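Local coordinates for protein Asp/Glu-specific dipeptidyl-peptidase (Flavobacterium psychrophilum, PDB 5JXF) that removes dipeptides from the N-terminus of oligopeptides as a serine peptidase of family S46, with strict specificity for aspartate or glutamate at P1, at residues A[88-94]-A[261-267]. Sequence-based numbering, arbitrary orientation.
Sequences EVISPKG and YIPKHFL
Pro92 lays CD over one face of the Phe266 ring, 3.6 Å from the ring centroid and 12° off the normal, a well-centred CH-pi contact. Its CB and CG extend the cover across the CE1 and CZ side, and Ser91 C lies over the same face nearer CG. At the edge, in the ring plane, sits water 1, which donates to Ile90 O and to Leu267 O and so ties the two backbones together. Pro263 N lies over one face of the Tyr261 ring, offset toward its rim. Phe266 CG is set between its backbone N and carbonyl carbon (chi1 69°), which stands the ring up against the Ser91-Pro92 peptide. Replacing Phe266 by alanine would remove the ring, and is likely to leave Pro92 CD without its aromatic partner and a gap beside that peptide. Near Phe266 CB, Val89 fills the angle between Phe266 and Pro263: with CG1 anti to the backbone N (chi1 -167°), that methyl reaches Pro263 CG at 3.7 Å and meets Phe266 CB. Pro263 then turns CD to Pro92 O, 3.5 Å away. Leu267 N donates to Val89 O (2.9 Å) in a nearly straight bond, while Leu267 CD1 packs on Glu88 CB at 3.8 Å. Within 88-94, Ser91 OG accepts from Lys93 N (2.8 Å), an ST turn; the hydroxyl is also hydrogen-bonded to Glu722. The contact lies beside the catalytic region, the Glu88 side chain about 9 Å from that of Ser662, the probable charge-relay serine. It fastens the loop between strands 259-260 and 269-270 onto the turn of the beta-hairpin formed by strands 85-89 and 95-98. Beyond it, Tyr261 meets the rings of Phe206 and Phe140, and Ile90 packs on Met240 of strand 239-245 and Leu673 of strand 673-680.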
# COMPACT_ATOMS: atom_id res chain seq x y z
N GLU A 88 14.94 29.36 -2.89
CA GLU A 88 16.25 29.52 -3.51
C GLU A 88 16.17 30.44 -4.72
O GLU A 88 15.20 30.41 -5.47
CB GLU A 88 16.85 28.17 -3.92
CG GLU A 88 16.03 27.41 -4.94
CD GLU A 88 15.26 26.27 -4.30
OE1 GLU A 88 14.89 26.41 -3.12
OE2 GLU A 88 15.06 25.24 -4.97
N VAL A 89 17.17 31.31 -4.86
CA VAL A 89 17.22 32.23 -6.00
C VAL A 89 17.69 31.50 -7.26
O VAL A 89 18.75 30.88 -7.25
CB VAL A 89 18.15 33.41 -5.72
CG1 VAL A 89 17.92 34.48 -6.76
CG2 VAL A 89 17.91 33.97 -4.29
N ILE A 90 16.93 31.59 -8.34
CA ILE A 90 17.30 30.84 -9.55
C ILE A 90 17.41 31.75 -10.76
O ILE A 90 17.42 31.31 -11.91
CB ILE A 90 16.30 29.68 -9.81
CG1 ILE A 90 14.86 30.16 -9.91
CG2 ILE A 90 16.38 28.67 -8.70
CD1 ILE A 90 13.96 29.15 -10.65
N SER A 91 17.54 33.04 -10.50
CA SER A 91 17.70 34.03 -11.56
C SER A 91 18.35 35.30 -11.09
O SER A 91 18.21 35.65 -9.92
CB SER A 91 16.33 34.33 -12.19
OG SER A 91 16.06 35.72 -11.98
N PRO A 92 19.06 36.00 -11.99
CA PRO A 92 19.61 37.27 -11.49
C PRO A 92 18.59 38.40 -11.36
O PRO A 92 19.03 39.54 -11.18
CB PRO A 92 20.69 37.63 -12.52
CG PRO A 92 20.20 36.92 -13.85
CD PRO A 92 19.59 35.62 -13.32
N LYS A 93 17.29 38.13 -11.44
CA LYS A 93 16.32 39.21 -11.22
C LYS A 93 15.33 38.88 -10.09
O LYS A 93 14.17 39.32 -10.12
CB LYS A 93 15.59 39.54 -12.53
CG LYS A 93 16.49 40.29 -13.52
CD LYS A 93 15.73 40.96 -14.65
CE LYS A 93 15.15 39.94 -15.60
NZ LYS A 93 14.67 40.58 -16.86
N GLY A 94 15.79 38.12 -9.10
CA GLY A 94 15.03 37.84 -7.90
C GLY A 94 14.01 36.70 -7.95
O GLY A 94 13.23 36.52 -7.02
N TYR A 261 14.88 42.52 -7.20
CA TYR A 261 16.09 42.40 -6.43
C TYR A 261 17.16 41.69 -7.21
O TYR A 261 16.91 40.62 -7.79
CB TYR A 261 15.80 41.65 -5.15
CG TYR A 261 17.02 41.20 -4.40
CD1 TYR A 261 17.89 42.13 -3.81
CD2 TYR A 261 17.28 39.83 -4.24
CE1 TYR A 261 18.99 41.72 -3.10
CE2 TYR A 261 18.37 39.41 -3.54
CZ TYR A 261 19.24 40.35 -2.97
OH TYR A 261 20.32 39.91 -2.26
N ILE A 262 18.36 42.26 -7.22
CA ILE A 262 19.48 41.61 -7.89
C ILE A 262 20.32 40.89 -6.84
O ILE A 262 20.88 41.51 -5.93
CB ILE A 262 20.33 42.62 -8.70
CG1 ILE A 262 19.45 43.33 -9.73
CG2 ILE A 262 21.55 41.92 -9.34
CD1 ILE A 262 20.10 44.55 -10.37
N PRO A 263 20.38 39.55 -6.94
CA PRO A 263 21.08 38.82 -5.88
C PRO A 263 22.59 38.78 -6.04
O PRO A 263 23.12 39.03 -7.13
CB PRO A 263 20.50 37.40 -6.01
CG PRO A 263 20.17 37.28 -7.48
CD PRO A 263 19.72 38.66 -7.91
N LYS A 264 23.28 38.45 -4.96
CA LYS A 264 24.71 38.21 -4.98
C LYS A 264 25.08 36.91 -5.68
O LYS A 264 26.22 36.76 -6.15
CB LYS A 264 25.25 38.23 -3.55
CG LYS A 264 24.90 39.51 -2.83
CD LYS A 264 25.24 39.44 -1.35
CE LYS A 264 24.97 40.78 -0.64
NZ LYS A 264 24.78 40.52 0.80
N HIS A 265 24.14 35.98 -5.75
CA HIS A 265 24.38 34.68 -6.37
C HIS A 265 23.03 34.03 -6.66
O HIS A 265 22.06 34.21 -5.93
CB HIS A 265 25.22 33.77 -5.46
CG HIS A 265 25.58 32.45 -6.08
ND1 HIS A 265 26.52 32.33 -7.07
CD2 HIS A 265 25.12 31.20 -5.84
CE1 HIS A 265 26.63 31.06 -7.42
NE2 HIS A 265 25.79 30.35 -6.69
N PHE A 266 22.97 33.27 -7.74
CA PHE A 266 21.75 32.55 -8.04
C PHE A 266 22.17 31.19 -8.56
O PHE A 266 23.29 31.05 -9.04
CB PHE A 266 20.87 33.30 -9.04
CG PHE A 266 21.43 33.37 -10.43
CD1 PHE A 266 22.36 34.34 -10.78
CD2 PHE A 266 21.00 32.46 -11.40
CE1 PHE A 266 22.85 34.40 -12.06
CE2 PHE A 266 21.49 32.52 -12.68
CZ PHE A 266 22.42 33.49 -13.02
N LEU A 267 21.29 30.20 -8.43
CA LEU A 267 21.66 28.83 -8.75
C LEU A 267 21.36 28.57 -10.20
O LEU A 267 20.22 28.77 -10.65
CB LEU A 267 20.90 27.83 -7.85
CG LEU A 267 21.03 28.05 -6.35
CD1 LEU A 267 20.07 27.14 -5.58
CD2 LEU A 267 22.44 27.80 -5.91
O HOH W 1 19.17 29.63 -12.85